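Local coordinates for Lmo1076 protein (PDB 5JQC) that is a putative secreted autolysin that may act as a cell-wall amidase, represented here by a chain of three GW domains of the SH3 type, at residues A[228-242]-A[245-259]. Sequence-based numbering, arbitrary orientation.
Sequences VKVIKQAKTARGTWY and QVNGKTVGWMDYRAF
Y242 and M254 face each other as an antiparallel hydrogen-bonded pair: Y242 N donates to M254 O at 2.8 Å, nearly straight at 176°, and M254 N returns a bond to Y242 O. One step along, W241 and D255 form a non-hydrogen-bonded pair, and Y256 N then reaches T240 O, carrying the ladder into the 3-10 turn at 256-258.

From CB outward, the Y242 side chain changes partners. Its CB sits 3.6 Å from CE1 of F259, and CD2 lies 3.5 Å from F259 CD1, the two rings meeting obliquely with planes 51° apart. Farther out, CE2 and CZ both touch Y256 CB, which stands over one ring face in a CH-pi contact, and OH ends more loosely near the same carbon. W190 of strand 184-194 meets the ring edge-to-face. F259 in turn offers its edge to V228, whose CG2 comes within 3.6 Å of F259 CE2.

W253 reaches across strand 239-246 to strand 226-236: with CG anti to its own carbonyl carbon (chi1 -66°), the six-membered end of the indole comes to lie against A234 and K232, CZ3 packing 3.6 Å from A234 CB while CH2 meets K232 CB. On D255, OD1 takes both N and NE of R257 from opposite faces of the carboxylate, combining an Asx turn with a salt bridge, and a water accepts from T240 N and donates to D255 OD2.

At the far end K229 pairs with Q245, beyond a classic beta bulge where I231 and K232 both face Q243. Two successive antiparallel hairpins, 226-236/239-246 and 239-246/249-255, followed by a short 3-10 segment, are characteristic of the SH3-like fold of GW domains.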
loop_
_atom_site.group_PDB
_atom_site.type_symbol
_atom_site.label_atom_id
_atom_site.label_comp_id
_atom_site.label_asym_id
_atom_site.label_seq_id
_atom_site.Cartn_x
_atom_site.Cartn_y
_atom_site.Cartn_z
ATOM N N VAL A 228 18.985 -15.471 37.861
ATOM C CA VAL A 228 18.902 -14.140 37.266
ATOM C C VAL A 228 17.749 -13.352 37.870
ATOM O O VAL A 228 16.949 -13.880 38.654
ATOM C CB VAL A 228 18.740 -14.211 35.735
ATOM C CG1 VAL A 228 19.891 -14.983 35.100
ATOM C CG2 VAL A 228 17.395 -14.833 35.375
ATOM N N LYS A 229 17.651 -12.085 37.478
ATOM C CA LYS A 229 16.576 -11.198 37.899
ATOM C C LYS A 229 15.810 -10.723 36.668
ATOM O O LYS A 229 16.353 -9.967 35.855
ATOM C CB LYS A 229 17.137 -10.016 38.673
ATOM C CG LYS A 229 16.098 -9.274 39.424
ATOM C CD LYS A 229 16.770 -8.428 40.461
ATOM C CE LYS A 229 15.796 -8.082 41.544
ATOM N NZ LYS A 229 15.047 -9.306 41.956
ATOM N N VAL A 230 14.556 -11.151 36.539
ATOM C CA VAL A 230 13.691 -10.706 35.449
ATOM C C VAL A 230 13.025 -9.395 35.855
ATOM O O VAL A 230 12.203 -9.368 36.778
ATOM C CB VAL A 230 12.642 -11.775 35.114
ATOM C CG1 VAL A 230 11.806 -11.340 33.919
ATOM C CG2 VAL A 230 13.311 -13.116 34.848
ATOM N N ILE A 231 13.375 -8.302 35.161
ATOM C CA ILE A 231 12.833 -6.981 35.484
ATOM C C ILE A 231 11.689 -6.535 34.568
ATOM O O ILE A 231 10.903 -5.665 34.967
ATOM C CB ILE A 231 13.941 -5.903 35.483
ATOM C CG1 ILE A 231 14.553 -5.751 34.088
ATOM C CG2 ILE A 231 15.019 -6.232 36.518
ATOM C CD1 ILE A 231 15.704 -4.760 34.000
ATOM N N LYS A 232 11.570 -7.091 33.359
ATOM C CA LYS A 232 10.481 -6.724 32.461
ATOM C C LYS A 232 9.998 -7.951 31.710
ATOM O O LYS A 232 10.770 -8.877 31.453
ATOM C CB LYS A 232 10.894 -5.660 31.430
ATOM C CG LYS A 232 11.217 -4.290 32.008
ATOM C CD LYS A 232 10.894 -3.177 31.011
ATOM C CE LYS A 232 12.144 -2.528 30.425
ATOM N NZ LYS A 232 13.054 -2.034 31.501
ATOM N N GLN A 233 8.724 -7.935 31.334
ATOM C CA GLN A 233 8.181 -8.916 30.407
ATOM C C GLN A 233 7.447 -8.205 29.277
ATOM O O GLN A 233 6.847 -7.136 29.462
ATOM C CB GLN A 233 7.233 -9.901 31.094
ATOM C CG GLN A 233 5.852 -9.341 31.347
ATOM C CD GLN A 233 4.922 -10.357 31.963
ATOM O OE1 GLN A 233 5.160 -11.569 31.887
ATOM N NE2 GLN A 233 3.859 -9.873 32.585
ATOM N N ALA A 234 7.506 -8.817 28.093
ATOM C CA ALA A 234 6.894 -8.269 26.891
ATOM C C ALA A 234 6.324 -9.410 26.055
ATOM O O ALA A 234 6.902 -10.501 25.990
ATOM C CB ALA A 234 7.908 -7.460 26.069
ATOM N N LYS A 235 5.174 -9.165 25.428
ATOM C CA LYS A 235 4.566 -10.160 24.552
ATOM C C LYS A 235 4.428 -9.593 23.147
ATOM O O LYS A 235 3.894 -8.493 22.967
ATOM C CB LYS A 235 3.198 -10.613 25.087
ATOM C CG LYS A 235 2.579 -11.777 24.314
ATOM C CD LYS A 235 1.361 -12.369 25.029
ATOM C CE LYS A 235 0.357 -11.288 25.525
ATOM N NZ LYS A 235 -0.584 -10.745 24.480
ATOM N N THR A 236 4.946 -10.329 22.157
ATOM C CA THR A 236 4.627 -10.114 20.745
ATOM C C THR A 236 3.910 -11.341 20.193
ATOM O O THR A 236 3.843 -12.401 20.832
ATOM C CB THR A 236 5.867 -9.849 19.887
ATOM O OG1 THR A 236 6.679 -11.032 19.854
ATOM C CG2 THR A 236 6.667 -8.690 20.400
ATOM N N ALA A 237 3.399 -11.182 18.972
ATOM C CA ALA A 237 2.775 -12.288 18.258
ATOM C C ALA A 237 3.647 -13.544 18.251
ATOM O O ALA A 237 3.112 -14.658 18.248
ATOM C CB ALA A 237 2.467 -11.852 16.826
ATOM N N ARG A 238 4.968 -13.393 18.284
ATOM C CA ARG A 238 5.896 -14.514 18.245
ATOM C C ARG A 238 6.187 -15.148 19.604
ATOM O O ARG A 238 6.736 -16.256 19.634
ATOM C CB ARG A 238 7.217 -14.064 17.617
ATOM C CG ARG A 238 7.041 -13.523 16.212
ATOM C CD ARG A 238 8.330 -13.528 15.403
ATOM N NE ARG A 238 8.115 -14.088 14.074
ATOM C CZ ARG A 238 7.481 -13.452 13.092
ATOM N NH1 ARG A 238 6.996 -12.217 13.270
ATOM N NH2 ARG A 238 7.330 -14.056 11.924
ATOM N N GLY A 239 5.882 -14.488 20.722
ATOM C CA GLY A 239 6.117 -15.129 22.006
ATOM C C GLY A 239 6.170 -14.131 23.153
ATOM O O GLY A 239 5.649 -13.018 23.059
ATOM N N THR A 240 6.777 -14.582 24.246
ATOM C CA THR A 240 6.936 -13.780 25.447
ATOM C C THR A 240 8.407 -13.737 25.828
ATOM O O THR A 240 9.077 -14.777 25.887
ATOM C CB THR A 240 6.104 -14.332 26.603
ATOM O OG1 THR A 240 4.722 -14.354 26.230
ATOM C CG2 THR A 240 6.269 -13.459 27.819
ATOM N N TRP A 241 8.889 -12.526 26.106
ATOM C CA TRP A 241 10.300 -12.232 26.297
ATOM C C TRP A 241 10.503 -11.646 27.689
ATOM O O TRP A 241 9.682 -10.858 28.170
ATOM C CB TRP A 241 10.764 -11.271 25.192
ATOM C CG TRP A 241 10.183 -11.703 23.835
ATOM C CD1 TRP A 241 8.974 -11.327 23.285
ATOM C CD2 TRP A 241 10.760 -12.636 22.914
ATOM N NE1 TRP A 241 8.784 -11.959 22.074
ATOM C CE2 TRP A 241 9.864 -12.761 21.824
ATOM C CE3 TRP A 241 11.952 -13.368 22.898
ATOM C CZ2 TRP A 241 10.126 -13.579 20.736
ATOM C CZ3 TRP A 241 12.214 -14.180 21.808
ATOM C CH2 TRP A 241 11.301 -14.282 20.746
ATOM N N TYR A 242 11.575 -12.063 28.348
ATOM C CA TYR A 242 11.934 -11.550 29.663
ATOM C C TYR A 242 13.203 -10.726 29.530
ATOM O O TYR A 242 14.161 -11.167 28.896
ATOM C CB TYR A 242 12.152 -12.690 30.664
ATOM C CG TYR A 242 10.881 -13.371 31.084
ATOM C CD1 TYR A 242 9.659 -12.798 30.797
ATOM C CD2 TYR A 242 10.900 -14.577 31.775
ATOM C CE1 TYR A 242 8.484 -13.392 31.177
ATOM C CE2 TYR A 242 9.716 -15.189 32.160
ATOM C CZ TYR A 242 8.511 -14.586 31.855
ATOM O OH TYR A 242 7.311 -15.155 32.227
ATOM N N GLN A 245 18.671 -9.757 34.367
ATOM C CA GLN A 245 19.887 -9.169 34.919
ATOM C C GLN A 245 20.742 -10.235 35.591
ATOM O O GLN A 245 20.230 -11.114 36.293
ATOM C CB GLN A 245 19.569 -8.086 35.952
ATOM C CG GLN A 245 18.946 -6.833 35.401
ATOM C CD GLN A 245 18.729 -5.803 36.489
ATOM O OE1 GLN A 245 18.509 -6.148 37.657
ATOM N NE2 GLN A 245 18.803 -4.528 36.120
ATOM N N VAL A 246 22.046 -10.148 35.370
ATOM C CA VAL A 246 23.028 -10.878 36.159
ATOM C C VAL A 246 24.006 -9.851 36.711
ATOM O O VAL A 246 24.284 -8.839 36.056
ATOM C CB VAL A 246 23.759 -11.966 35.343
ATOM C CG1 VAL A 246 22.752 -12.865 34.639
ATOM C CG2 VAL A 246 24.738 -11.350 34.346
ATOM N N ASN A 247 24.502 -10.095 37.927
ATOM C CA ASN A 247 25.351 -9.134 38.642
ATOM C C ASN A 247 24.692 -7.757 38.714
ATOM O O ASN A 247 25.380 -6.728 38.679
ATOM C CB ASN A 247 26.750 -9.018 38.012
ATOM C CG ASN A 247 27.471 -10.358 37.913
ATOM O OD1 ASN A 247 27.173 -11.299 38.653
ATOM N ND2 ASN A 247 28.434 -10.446 36.992
ATOM N N GLY A 248 23.356 -7.733 38.777
ATOM C CA GLY A 248 22.614 -6.496 38.859
ATOM C C GLY A 248 22.649 -5.616 37.628
ATOM O O GLY A 248 22.147 -4.490 37.683
ATOM N N LYS A 249 23.225 -6.075 36.517
ATOM C CA LYS A 249 23.234 -5.299 35.284
ATOM C C LYS A 249 22.397 -6.008 34.225
ATOM O O LYS A 249 22.392 -7.242 34.137
ATOM C CB LYS A 249 24.668 -5.045 34.777
ATOM C CG LYS A 249 25.532 -6.282 34.578
ATOM C CD LYS A 249 26.868 -5.939 33.898
ATOM C CE LYS A 249 27.883 -5.348 34.871
ATOM N NZ LYS A 249 28.439 -6.380 35.792
ATOM N N THR A 250 21.672 -5.211 33.441
ATOM C CA THR A 250 20.787 -5.751 32.419
ATOM C C THR A 250 21.589 -6.428 31.320
ATOM O O THR A 250 22.467 -5.815 30.705
ATOM C CB THR A 250 19.928 -4.647 31.810
ATOM O OG1 THR A 250 19.044 -4.124 32.809
ATOM C CG2 THR A 250 19.116 -5.197 30.630
ATOM N N VAL A 251 21.272 -7.694 31.071
ATOM C CA VAL A 251 21.886 -8.446 29.983
ATOM C C VAL A 251 21.167 -8.139 28.673
ATOM O O VAL A 251 21.752 -7.587 27.732
ATOM C CB VAL A 251 21.854 -9.947 30.310
ATOM C CG1 VAL A 251 22.447 -10.755 29.187
ATOM C CG2 VAL A 251 22.583 -10.207 31.626
ATOM N N GLY A 252 19.886 -8.484 28.617
ATOM C CA GLY A 252 19.114 -8.342 27.397
ATOM C C GLY A 252 17.780 -9.044 27.555
ATOM O O GLY A 252 17.337 -9.306 28.677
ATOM N N TRP A 253 17.149 -9.351 26.423
ATOM C CA TRP A 253 15.848 -10.013 26.411
ATOM C C TRP A 253 15.987 -11.462 25.950
ATOM O O TRP A 253 16.799 -11.776 25.075
ATOM C CB TRP A 253 14.871 -9.286 25.490
ATOM C CG TRP A 253 14.470 -7.894 25.907
ATOM C CD1 TRP A 253 15.159 -6.732 25.675
ATOM C CD2 TRP A 253 13.246 -7.513 26.562
ATOM N NE1 TRP A 253 14.446 -5.656 26.171
ATOM C CE2 TRP A 253 13.269 -6.111 26.716
ATOM C CE3 TRP A 253 12.140 -8.225 27.045
ATOM C CZ2 TRP A 253 12.227 -5.408 27.351
ATOM C CZ3 TRP A 253 11.110 -7.526 27.668
ATOM C CH2 TRP A 253 11.157 -6.135 27.805
HETATM N N MSE A 254 15.177 -12.347 26.525
HETATM C CA MSE A 254 15.205 -13.739 26.072
HETATM C C MSE A 254 13.858 -14.402 26.228
HETATM O O MSE A 254 13.091 -14.055 27.125
HETATM C CB MSE A 254 16.267 -14.544 26.827
HETATM C CG MSE A 254 16.538 -15.926 26.235
HETATM SE SE MSE A 254 18.257 -16.598 26.848
HETATM C CE MSE A 254 17.917 -16.475 28.764
ATOM N N ASP A 255 13.584 -15.347 25.331
ATOM C CA ASP A 255 12.336 -16.093 25.359
ATOM C C ASP A 255 12.068 -16.636 26.755
ATOM O O ASP A 255 12.986 -17.076 27.452
ATOM C CB ASP A 255 12.401 -17.240 24.351
ATOM C CG ASP A 255 11.063 -17.915 24.162
ATOM O OD1 ASP A 255 10.722 -18.781 24.998
ATOM O OD2 ASP A 255 10.349 -17.572 23.191
ATOM N N TYR A 256 10.794 -16.614 27.157
ATOM C CA TYR A 256 10.452 -16.968 28.534
ATOM C C TYR A 256 10.734 -18.437 28.840
ATOM O O TYR A 256 10.937 -18.795 30.009
ATOM C CB TYR A 256 8.982 -16.655 28.822
ATOM C CG TYR A 256 8.064 -17.723 28.308
ATOM C CD1 TYR A 256 7.742 -17.783 26.961
ATOM C CD2 TYR A 256 7.531 -18.686 29.161
ATOM C CE1 TYR A 256 6.904 -18.765 26.471
ATOM C CE2 TYR A 256 6.691 -19.676 28.684
ATOM C CZ TYR A 256 6.379 -19.711 27.332
ATOM O OH TYR A 256 5.546 -20.690 26.826
ATOM N N ARG A 257 10.740 -19.303 27.826
ATOM C CA ARG A 257 10.982 -20.720 28.082
ATOM C C ARG A 257 12.405 -20.992 28.556
ATOM O O ARG A 257 12.652 -22.044 29.156
ATOM C CB ARG A 257 10.670 -21.544 26.831
ATOM C CG ARG A 257 9.200 -21.509 26.444
ATOM C CD ARG A 257 8.990 -22.001 25.024
ATOM N NE ARG A 257 9.749 -21.237 24.026
ATOM C CZ ARG A 257 9.544 -21.308 22.708
ATOM N NH1 ARG A 257 8.599 -22.103 22.223
ATOM N NH2 ARG A 257 10.279 -20.581 21.870
ATOM N N ALA A 258 13.340 -20.070 28.322
ATOM C CA ALA A 258 14.702 -20.260 28.805
ATOM C C ALA A 258 14.803 -20.210 30.327
ATOM O O ALA A 258 15.846 -20.593 30.872
ATOM C CB ALA A 258 15.629 -19.208 28.187
ATOM N N PHE A 259 13.748 -19.768 31.013
ATOM C CA PHE A 259 13.748 -19.566 32.463
ATOM C C PHE A 259 12.936 -20.655 33.170
ATOM O O PHE A 259 12.128 -20.375 34.059
ATOM C CB PHE A 259 13.187 -18.173 32.810
ATOM C CG PHE A 259 13.931 -17.028 32.155
ATOM C CD1 PHE A 259 13.606 -16.604 30.878
ATOM C CD2 PHE A 259 14.958 -16.374 32.820
ATOM C CE1 PHE A 259 14.298 -15.560 30.271
ATOM C CE2 PHE A 259 15.642 -15.326 32.220
ATOM C CZ PHE A 259 15.310 -14.921 30.947
HETATM O O HOH W 1 7.793 -17.339 23.607
#